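Local coordinates for protein hyaluronidase (Thermobaculum terrenum, PDB 5DIY) that probably removes O-linked N-acetylglucosamine from proteins as a family 84 glycoside hydrolase, studied here as a variant with its predicted proton donor replaced, at residues K380-Y385 / K427-F432; Q342-L347 / Q388-F393; M232-I237 / R433-G438. All coordinates share one frame; numbering follows the deposited sequence.

In the fold
Contacts 1 and 2 are both largely buried and share helix 373-398: contact 1 uses its 380-385 segment, contact 2 its 388-393 segment, and their centres lie about 18 Å apart. Neither has a hydrogen bond or salt bridge across it; contact 1 is aromatic, contact 2 a methionine and leucines between two helices. Contact 3 lies nearer the surface and the middle of the chain, joining a loop of the catalytic barrel to the loop ahead of helix 440-451, and its chemistry is polar. It adjoins contact 1, where W382 NE1 packs 3.3 Å from V436 O, whereas contacts 2 and 3 stay about 12 Å apart at their nearest atoms.

Contact 1: residues K380-Y385 / K427-F432; sequences KLWTDY and KDAVDF
F432 reaches from the loop after helix 412-428 into a notch on helix 373-398 made by L381, W382 and Y385, and accounts for the largest share of the 239 Å² buried here. Its CB sets the direction: with CG anti to the carbonyl carbon (chi1 -82°), the ring is carried toward the helix. Along one side of the ring, CD2 comes 3.5 Å from W382 NE1, and the next atom, CE2, lies 3.5 Å from W382 CE2. CE2 stands over one face of the indole, offset toward its rim. The planes of the phenyl and the five-membered indole ring are inclined at 68°, which identifies an offset edge-to-face pair with F432 supplying the edge.

At the far end of the ring, CZ is wedged between L381 and Y385. It is 3.7 Å from L381 CB, and Y385 OH lies 3.6 Å from it, near the plane of the phenyl ring. CE1 lies beside L381 CD2 and Y385 OH. These contacts belong to the all-helical region that follows the TIM barrel of this family 84 enzyme, where V441, R442 and L445 of helix 440-451 lie against W382, and L445 also against Y385.

A429 makes the second, smaller touch: its CB meets W382 CH2 at 3.5 Å, on the six-membered part of the indole, so one tryptophan serves both residues. A429 CA, in turn, lies over one face of the F432 ring, offset toward the rim. The chain bends back between them, and F432 N bonds to A429 O at 3.1 Å, a backbone link that ties together the two residues meeting W382.

Contact 2: residues Q342-L347 / Q388-F393; sequences QGLRTL and QAMITF
M390 on helix 373-398 and the pair L344 and L347 on helix 340-362 supply most of the 251 Å² buried here. The two short helical segments run antiparallel, their N-to-C directions 163° apart, with axes approaching to 10.5 Å.

The apolar contacts centre on the M390 thioether. Its CG lies anti to the backbone N (chi1 177°), and a bend at chi2 (74°) turns the sulfur toward helix 340-362. SD is then 4.0 Å from L347 CD2, with the leucine and methionine side chains sliding past each other in opposite directions. The terminal CE lies 4.0 Å from L344 CB and also comes 3.5 Å from L344 O. L347 CD2 goes deeper, coming 3.8 Å from M390 CA, which places this methyl against the main chain of the other helix. A second branch of the packing joins L344 CD2 to F393 CB at 3.9 Å, while the F393 ring stands further off from L347 and turns toward F335 and helix 440-451, where F444 and V448 touch it.

The polar contacts stay within each helix. T346 OG1 donates to Q342 O, and T392 OG1 does the same to Q388 O, both at 2.9 Å. In each case the backbone N of the same threonine reaches that carbonyl from the opposite face of its plane, so one oxygen takes two bonds. T346 OG1 also pairs with K330 NZ of helix 322-336.

No hydrogen bond or salt bridge crosses between the segments, so their association here rests on van der Waals contact and the burial of methyl, methylene and thioether groups, while the threonine hydroxyls bond to carbonyls of their own helices, T346 OG1 also to K330.

Contact 3: residues M232-I237 / R433-G438; sequences MPELHI and RTRVCG
E234 has CG anti to the carbonyl carbon (chi1 -61°) and is extended beyond it, whereas R435 leaves with CG anti to its backbone N (chi1 -167°) and bends at chi2 and chi3, and with these torsions the two side chains lie alongside, pointing the same way. R435 NH2 donates to E234 OE2 at 2.7 Å in a nearly straight salt bridge (N-H...O 172°). The oxygen lies in the guanidinium plane, but the nitrogen meets it from above the carboxylate plane; NE adds a weak bond to the same oxygen. The other oxygen, OE1, accepts from H236 NE2 at 2.7 Å through its anti lone pair.

The backbones also join: R435 N bonds to P233 O at 2.9 Å, and W375 NE1 donates to that same carbonyl. P233 CB packs 3.4 Å from R433 O. R435 also opens a type II turn, closed by G438 N to R435 O, while T434 OG1 pairs with E378.

A barrel loop whose P233 side chain lies about 9 Å from that of D228, a sugar-binding residue, is thus fastened to the helical region. With both carboxylate oxygens engaged by an arginine and a histidine, E234 is probably held as an anion.

Contact 1: residues K380-Y385 / K427-F432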
loop_
_atom_site.group_PDB
_atom_site.type_symbol
_atom_site.label_atom_id
_atom_site.label_comp_id
_atom_site.label_asym_id
_atom_site.label_seq_id
_atom_site.Cartn_x
_atom_site.Cartn_y
_atom_site.Cartn_z
ATOM N N LYS C 380 21.079 -4.483 3.188
ATOM C CA LYS C 380 22.516 -4.766 3.329
ATOM C C LYS C 380 23.064 -4.286 4.670
ATOM O O LYS C 380 23.816 -5.007 5.317
ATOM C CB LYS C 380 23.351 -4.168 2.177
ATOM C CG LYS C 380 24.854 -4.209 2.446
ATOM C CD LYS C 380 25.705 -4.326 1.199
ATOM C CE LYS C 380 27.171 -4.540 1.574
ATOM N NZ LYS C 380 27.715 -3.413 2.389
ATOM N N LEU C 381 22.706 -3.074 5.077
ATOM C CA LEU C 381 23.132 -2.559 6.382
ATOM C C LEU C 381 22.742 -3.503 7.533
ATOM O O LEU C 381 23.590 -3.856 8.353
ATOM C CB LEU C 381 22.589 -1.140 6.625
ATOM C CG LEU C 381 23.472 0.082 6.284
ATOM C CD1 LEU C 381 24.499 -0.169 5.181
ATOM C CD2 LEU C 381 22.617 1.298 5.955
ATOM N N TRP C 382 21.480 -3.935 7.578
ATOM C CA TRP C 382 21.040 -4.869 8.635
ATOM C C TRP C 382 21.855 -6.164 8.592
ATOM O O TRP C 382 22.182 -6.725 9.631
ATOM C CB TRP C 382 19.541 -5.194 8.528
ATOM C CG TRP C 382 18.594 -4.116 9.009
ATOM C CD1 TRP C 382 17.606 -3.523 8.284
ATOM C CD2 TRP C 382 18.525 -3.543 10.322
ATOM N NE1 TRP C 382 16.935 -2.601 9.053
ATOM C CE2 TRP C 382 17.477 -2.597 10.310
ATOM C CE3 TRP C 382 19.255 -3.727 11.504
ATOM C CZ2 TRP C 382 17.139 -1.835 11.436
ATOM C CZ3 TRP C 382 18.919 -2.971 12.622
ATOM C CH2 TRP C 382 17.869 -2.035 12.578
ATOM N N THR C 383 22.189 -6.610 7.380
ATOM C CA THR C 383 23.042 -7.783 7.158
ATOM C C THR C 383 24.469 -7.577 7.686
ATOM O O THR C 383 25.022 -8.476 8.332
ATOM C CB THR C 383 23.089 -8.154 5.660
ATOM O OG1 THR C 383 21.754 -8.156 5.125
ATOM C CG2 THR C 383 23.737 -9.522 5.442
ATOM N N ASP C 384 25.049 -6.404 7.423
ATOM C CA ASP C 384 26.362 -6.033 7.977
ATOM C C ASP C 384 26.356 -6.110 9.502
ATOM O O ASP C 384 27.327 -6.560 10.113
ATOM C CB ASP C 384 26.780 -4.602 7.571
ATOM C CG ASP C 384 27.099 -4.456 6.086
ATOM O OD1 ASP C 384 27.472 -5.436 5.420
ATOM O OD2 ASP C 384 26.977 -3.323 5.583
ATOM N N TYR C 385 25.251 -5.688 10.115
ATOM C CA TYR C 385 25.165 -5.639 11.578
ATOM C C TYR C 385 25.022 -7.045 12.174
ATOM O O TYR C 385 25.626 -7.344 13.210
ATOM C CB TYR C 385 24.030 -4.724 12.046
ATOM C CG TYR C 385 23.998 -3.334 11.431
ATOM C CD1 TYR C 385 25.122 -2.769 10.794
ATOM C CD2 TYR C 385 22.840 -2.563 11.505
ATOM C CE1 TYR C 385 25.069 -1.497 10.237
ATOM C CE2 TYR C 385 22.785 -1.290 10.959
ATOM C CZ TYR C 385 23.900 -0.763 10.322
ATOM O OH TYR C 385 23.836 0.504 9.779
ATOM N N LYS C 427 22.041 2.864 17.271
ATOM C CA LYS C 427 21.685 4.284 17.332
ATOM C C LYS C 427 21.440 4.865 15.942
ATOM O O LYS C 427 20.422 5.523 15.735
ATOM C CB LYS C 427 22.742 5.089 18.088
ATOM C CG LYS C 427 22.692 4.835 19.582
ATOM C CD LYS C 427 23.864 5.461 20.319
ATOM C CE LYS C 427 23.651 5.334 21.813
ATOM N NZ LYS C 427 24.827 5.745 22.610
ATOM N N ASP C 428 22.351 4.601 15.001
ATOM C CA ASP C 428 22.200 5.044 13.599
ATOM C C ASP C 428 20.926 4.499 12.957
ATOM O O ASP C 428 20.300 5.186 12.150
ATOM C CB ASP C 428 23.375 4.567 12.711
ATOM C CG ASP C 428 24.698 5.256 13.018
ATOM O OD1 ASP C 428 24.718 6.356 13.626
ATOM O OD2 ASP C 428 25.736 4.676 12.622
ATOM N N ALA C 429 20.577 3.252 13.297
ATOM C CA ALA C 429 19.395 2.583 12.740
ATOM C C ALA C 429 18.060 3.247 13.124
ATOM O O ALA C 429 17.066 3.061 12.433
ATOM C CB ALA C 429 19.390 1.106 13.114
ATOM N N VAL C 430 18.045 4.040 14.195
ATOM C CA VAL C 430 16.884 4.890 14.514
ATOM C C VAL C 430 16.496 5.792 13.321
ATOM O O VAL C 430 15.309 6.049 13.109
ATOM C CB VAL C 430 17.113 5.726 15.801
ATOM C CG1 VAL C 430 15.977 6.728 16.030
ATOM C CG2 VAL C 430 17.248 4.813 17.016
ATOM N N ASP C 431 17.492 6.227 12.540
ATOM C CA ASP C 431 17.285 7.072 11.347
ATOM C C ASP C 431 17.027 6.354 10.019
ATOM O O ASP C 431 16.934 7.018 8.980
ATOM C CB ASP C 431 18.490 8.013 11.164
ATOM C CG ASP C 431 18.656 8.976 12.312
ATOM O OD1 ASP C 431 17.633 9.369 12.915
ATOM O OD2 ASP C 431 19.806 9.351 12.614
ATOM N N PHE C 432 16.908 5.025 10.020
ATOM C CA PHE C 432 16.580 4.300 8.786
ATOM C C PHE C 432 15.249 4.801 8.238
ATOM O O PHE C 432 14.331 5.056 9.000
ATOM C CB PHE C 432 16.531 2.773 9.018
ATOM C CG PHE C 432 17.882 2.086 8.985
ATOM C CD1 PHE C 432 19.085 2.794 9.108
ATOM C CD2 PHE C 432 17.946 0.700 8.855
ATOM C CE1 PHE C 432 20.305 2.131 9.092
ATOM C CE2 PHE C 432 19.165 0.039 8.829
ATOM C CZ PHE C 432 20.346 0.755 8.951
#

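Contact 2: residues Q342-L347 / Q388-F393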
loop_
_atom_site.group_PDB
_atom_site.type_symbol
_atom_site.label_atom_id
_atom_site.label_comp_id
_atom_site.label_asym_id
_atom_site.label_seq_id
_atom_site.Cartn_x
_atom_site.Cartn_y
_atom_site.Cartn_z
ATOM N N GLN C 342 24.930 -24.996 16.786
ATOM C CA GLN C 342 23.727 -24.964 15.948
ATOM C C GLN C 342 23.228 -23.518 15.763
ATOM O O GLN C 342 22.899 -23.107 14.648
ATOM C CB GLN C 342 22.615 -25.845 16.541
ATOM C CG GLN C 342 22.955 -27.336 16.645
ATOM C CD GLN C 342 23.622 -27.739 17.967
ATOM O OE1 GLN C 342 24.506 -27.042 18.483
ATOM N NE2 GLN C 342 23.204 -28.873 18.514
ATOM N N GLY C 343 23.198 -22.753 16.854
ATOM C CA GLY C 343 22.782 -21.355 16.816
ATOM C C GLY C 343 23.687 -20.479 15.969
ATOM O O GLY C 343 23.202 -19.648 15.199
ATOM N N LEU C 344 24.997 -20.657 16.124
ATOM C CA LEU C 344 25.983 -19.940 15.310
ATOM C C LEU C 344 25.895 -20.321 13.825
ATOM O O LEU C 344 25.991 -19.440 12.958
ATOM C CB LEU C 344 27.408 -20.170 15.836
ATOM C CG LEU C 344 27.763 -19.504 17.174
ATOM C CD1 LEU C 344 29.163 -19.920 17.602
ATOM C CD2 LEU C 344 27.649 -17.984 17.091
ATOM N N ARG C 345 25.697 -21.612 13.545
ATOM C CA ARG C 345 25.549 -22.103 12.164
ATOM C C ARG C 345 24.339 -21.471 11.485
ATOM O O ARG C 345 24.443 -21.006 10.355
ATOM C CB ARG C 345 25.437 -23.642 12.116
ATOM C CG ARG C 345 25.209 -24.218 10.716
ATOM C CD ARG C 345 25.488 -25.716 10.621
ATOM N NE ARG C 345 24.837 -26.483 11.689
ATOM C CZ ARG C 345 23.554 -26.861 11.715
ATOM N NH1 ARG C 345 22.708 -26.571 10.719
ATOM N NH2 ARG C 345 23.103 -27.544 12.763
ATOM N N THR C 346 23.207 -21.460 12.187
ATOM C CA THR C 346 21.961 -20.887 11.668
ATOM C C THR C 346 22.131 -19.411 11.335
ATOM O O THR C 346 21.713 -18.962 10.266
ATOM C CB THR C 346 20.812 -21.042 12.680
ATOM O OG1 THR C 346 20.638 -22.426 12.993
ATOM C CG2 THR C 346 19.503 -20.482 12.134
ATOM N N LEU C 347 22.747 -18.670 12.249
ATOM C CA LEU C 347 23.018 -17.250 12.035
ATOM C C LEU C 347 23.957 -17.042 10.836
ATOM O O LEU C 347 23.675 -16.209 9.967
ATOM C CB LEU C 347 23.611 -16.628 13.306
ATOM C CG LEU C 347 23.831 -15.114 13.334
ATOM C CD1 LEU C 347 22.528 -14.356 13.117
ATOM C CD2 LEU C 347 24.468 -14.721 14.659
ATOM N N GLN C 388 28.378 -8.659 12.476
ATOM C CA GLN C 388 29.043 -8.255 13.715
ATOM C C GLN C 388 28.460 -8.926 14.970
ATOM O O GLN C 388 29.198 -9.194 15.916
ATOM C CB GLN C 388 29.050 -6.730 13.853
ATOM C CG GLN C 388 29.866 -6.039 12.761
ATOM C CD GLN C 388 31.336 -6.400 12.808
ATOM O OE1 GLN C 388 31.920 -6.492 13.884
ATOM N NE2 GLN C 388 31.935 -6.623 11.644
ATOM N N ALA C 389 27.156 -9.203 14.980
ATOM C CA ALA C 389 26.553 -10.009 16.060
ATOM C C ALA C 389 27.126 -11.427 16.095
ATOM O O ALA C 389 27.364 -11.974 17.172
ATOM C CB ALA C 389 25.037 -10.059 15.925
ATOM N N MET C 390 27.335 -12.006 14.914
ATOM C CA MET C 390 27.991 -13.310 14.753
ATOM C C MET C 390 29.367 -13.339 15.413
ATOM O O MET C 390 29.691 -14.265 16.162
ATOM C CB MET C 390 28.120 -13.639 13.260
ATOM C CG MET C 390 28.843 -14.933 12.910
ATOM S SD MET C 390 27.807 -16.348 13.269
ATOM C CE MET C 390 29.003 -17.669 13.099
ATOM N N ILE C 391 30.163 -12.312 15.135
ATOM C CA ILE C 391 31.508 -12.206 15.684
ATOM C C ILE C 391 31.450 -12.088 17.203
ATOM O O ILE C 391 32.224 -12.737 17.910
ATOM C CB ILE C 391 32.279 -11.008 15.083
ATOM C CG1 ILE C 391 32.531 -11.234 13.588
ATOM C CG2 ILE C 391 33.611 -10.798 15.800
ATOM C CD1 ILE C 391 32.715 -9.949 12.814
ATOM N N THR C 392 30.524 -11.267 17.694
ATOM C CA THR C 392 30.382 -11.041 19.127
ATOM C C THR C 392 30.030 -12.337 19.861
ATOM O O THR C 392 30.712 -12.702 20.819
ATOM C CB THR C 392 29.344 -9.936 19.416
ATOM O OG1 THR C 392 29.736 -8.739 18.741
ATOM C CG2 THR C 392 29.231 -9.656 20.915
ATOM N N PHE C 393 28.991 -13.033 19.394
ATOM C CA PHE C 393 28.566 -14.310 19.994
ATOM C C PHE C 393 29.641 -15.396 19.937
ATOM O O PHE C 393 29.849 -16.103 20.927
ATOM C CB PHE C 393 27.290 -14.859 19.333
ATOM C CG PHE C 393 26.006 -14.250 19.837
ATOM C CD1 PHE C 393 25.689 -14.263 21.192
ATOM C CD2 PHE C 393 25.078 -13.718 18.944
ATOM C CE1 PHE C 393 24.494 -13.721 21.653
ATOM C CE2 PHE C 393 23.877 -13.186 19.396
ATOM C CZ PHE C 393 23.587 -13.182 20.754
#

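Contact 3: residues M232-I237 / R433-G438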
loop_
_atom_site.group_PDB
_atom_site.type_symbol
_atom_site.label_atom_id
_atom_site.label_comp_id
_atom_site.label_asym_id
_atom_site.label_seq_id
_atom_site.Cartn_x
_atom_site.Cartn_y
_atom_site.Cartn_z
ATOM N N MET C 232 4.747 4.932 3.784
ATOM C CA MET C 232 5.900 5.111 2.860
ATOM C C MET C 232 7.150 4.250 3.155
ATOM O O MET C 232 7.783 3.771 2.223
ATOM C CB MET C 232 6.280 6.599 2.723
ATOM C CG MET C 232 5.431 7.378 1.722
ATOM S SD MET C 232 6.111 9.006 1.303
ATOM C CE MET C 232 5.623 9.931 2.756
ATOM N N PRO C 233 7.504 4.040 4.436
ATOM C CA PRO C 233 8.636 3.146 4.744
ATOM C C PRO C 233 8.472 1.667 4.345
ATOM O O PRO C 233 9.477 0.953 4.240
ATOM C CB PRO C 233 8.769 3.272 6.258
ATOM C CG PRO C 233 8.270 4.637 6.559
ATOM C CD PRO C 233 7.116 4.836 5.614
ATOM N N GLU C 234 7.237 1.222 4.115
ATOM C CA GLU C 234 6.953 -0.175 3.775
ATOM C C GLU C 234 6.962 -0.409 2.278
ATOM O O GLU C 234 6.245 0.275 1.546
ATOM C CB GLU C 234 5.589 -0.568 4.326
ATOM C CG GLU C 234 5.502 -0.466 5.835
ATOM C CD GLU C 234 4.083 -0.387 6.357
ATOM O OE1 GLU C 234 3.117 -0.682 5.612
ATOM O OE2 GLU C 234 3.949 -0.031 7.539
ATOM N N LEU C 235 7.762 -1.377 1.824
ATOM C CA LEU C 235 7.733 -1.799 0.430
ATOM C C LEU C 235 6.642 -2.857 0.254
ATOM O O LEU C 235 6.845 -4.037 0.573
ATOM C CB LEU C 235 9.087 -2.336 -0.031
ATOM C CG LEU C 235 9.178 -2.765 -1.498
ATOM C CD1 LEU C 235 8.928 -1.587 -2.430
ATOM C CD2 LEU C 235 10.525 -3.414 -1.782
ATOM N N HIS C 236 5.499 -2.430 -0.276
ATOM C CA HIS C 236 4.353 -3.320 -0.476
ATOM C C HIS C 236 4.468 -4.062 -1.797
ATOM O O HIS C 236 3.761 -3.749 -2.768
ATOM C CB HIS C 236 3.039 -2.539 -0.424
ATOM C CG HIS C 236 2.736 -1.946 0.915
ATOM N ND1 HIS C 236 1.825 -0.928 1.084
ATOM C CD2 HIS C 236 3.223 -2.223 2.146
ATOM C CE1 HIS C 236 1.752 -0.614 2.364
ATOM N NE2 HIS C 236 2.594 -1.382 3.031
ATOM N N ILE C 237 5.351 -5.057 -1.830
ATOM C CA ILE C 237 5.533 -5.885 -3.029
ATOM C C ILE C 237 4.927 -7.285 -2.920
ATOM O O ILE C 237 4.999 -8.045 -3.881
ATOM C CB ILE C 237 7.014 -5.963 -3.478
ATOM C CG1 ILE C 237 7.937 -6.392 -2.328
ATOM C CG2 ILE C 237 7.433 -4.626 -4.077
ATOM C CD1 ILE C 237 9.281 -6.922 -2.786
ATOM N N ARG C 433 15.183 4.967 6.921
ATOM C CA ARG C 433 13.998 5.491 6.234
ATOM C C ARG C 433 12.962 4.415 5.904
ATOM O O ARG C 433 11.783 4.737 5.730
ATOM C CB ARG C 433 14.400 6.187 4.931
ATOM C CG ARG C 433 15.331 7.386 5.098
ATOM C CD ARG C 433 16.258 7.496 3.896
ATOM N NE ARG C 433 16.941 8.784 3.793
ATOM C CZ ARG C 433 17.893 9.072 2.899
ATOM N NH1 ARG C 433 18.302 8.162 2.009
ATOM N NH2 ARG C 433 18.442 10.285 2.889
ATOM N N THR C 434 13.394 3.157 5.796
ATOM C CA THR C 434 12.493 2.059 5.433
ATOM C C THR C 434 12.215 1.132 6.601
ATOM O O THR C 434 12.916 1.159 7.618
ATOM C CB THR C 434 13.042 1.199 4.282
ATOM O OG1 THR C 434 14.019 0.272 4.773
ATOM C CG2 THR C 434 13.628 2.059 3.163
ATOM N N ARG C 435 11.195 0.296 6.422
ATOM C CA ARG C 435 10.800 -0.709 7.403
ATOM C C ARG C 435 11.245 -2.114 6.967
ATOM O O ARG C 435 10.607 -3.114 7.317
ATOM C CB ARG C 435 9.277 -0.648 7.617
ATOM C CG ARG C 435 8.785 -1.424 8.837
ATOM C CD ARG C 435 7.989 -0.600 9.831
ATOM N NE ARG C 435 6.549 -0.638 9.594
ATOM C CZ ARG C 435 5.596 -1.018 10.456
ATOM N NH1 ARG C 435 5.860 -1.448 11.687
ATOM N NH2 ARG C 435 4.332 -0.956 10.064
ATOM N N VAL C 436 12.341 -2.197 6.209
ATOM C CA VAL C 436 12.916 -3.496 5.845
ATOM C C VAL C 436 13.385 -4.222 7.114
ATOM O O VAL C 436 13.965 -3.607 8.005
ATOM C CB VAL C 436 14.054 -3.365 4.798
ATOM C CG1 VAL C 436 15.305 -2.722 5.380
ATOM C CG2 VAL C 436 14.378 -4.718 4.181
ATOM N N CYS C 437 13.065 -5.513 7.191
ATOM C CA CYS C 437 13.302 -6.372 8.364
ATOM C C CYS C 437 12.484 -5.997 9.611
ATOM O O CYS C 437 12.747 -6.516 10.703
ATOM C CB CYS C 437 14.798 -6.455 8.713
ATOM S SG CYS C 437 15.891 -6.815 7.320
ATOM N N GLY C 438 11.466 -5.147 9.449
ATOM C CA GLY C 438 10.746 -4.572 10.582
ATOM C C GLY C 438 11.695 -4.069 11.652
ATOM O O GLY C 438 12.752 -3.497 11.345
#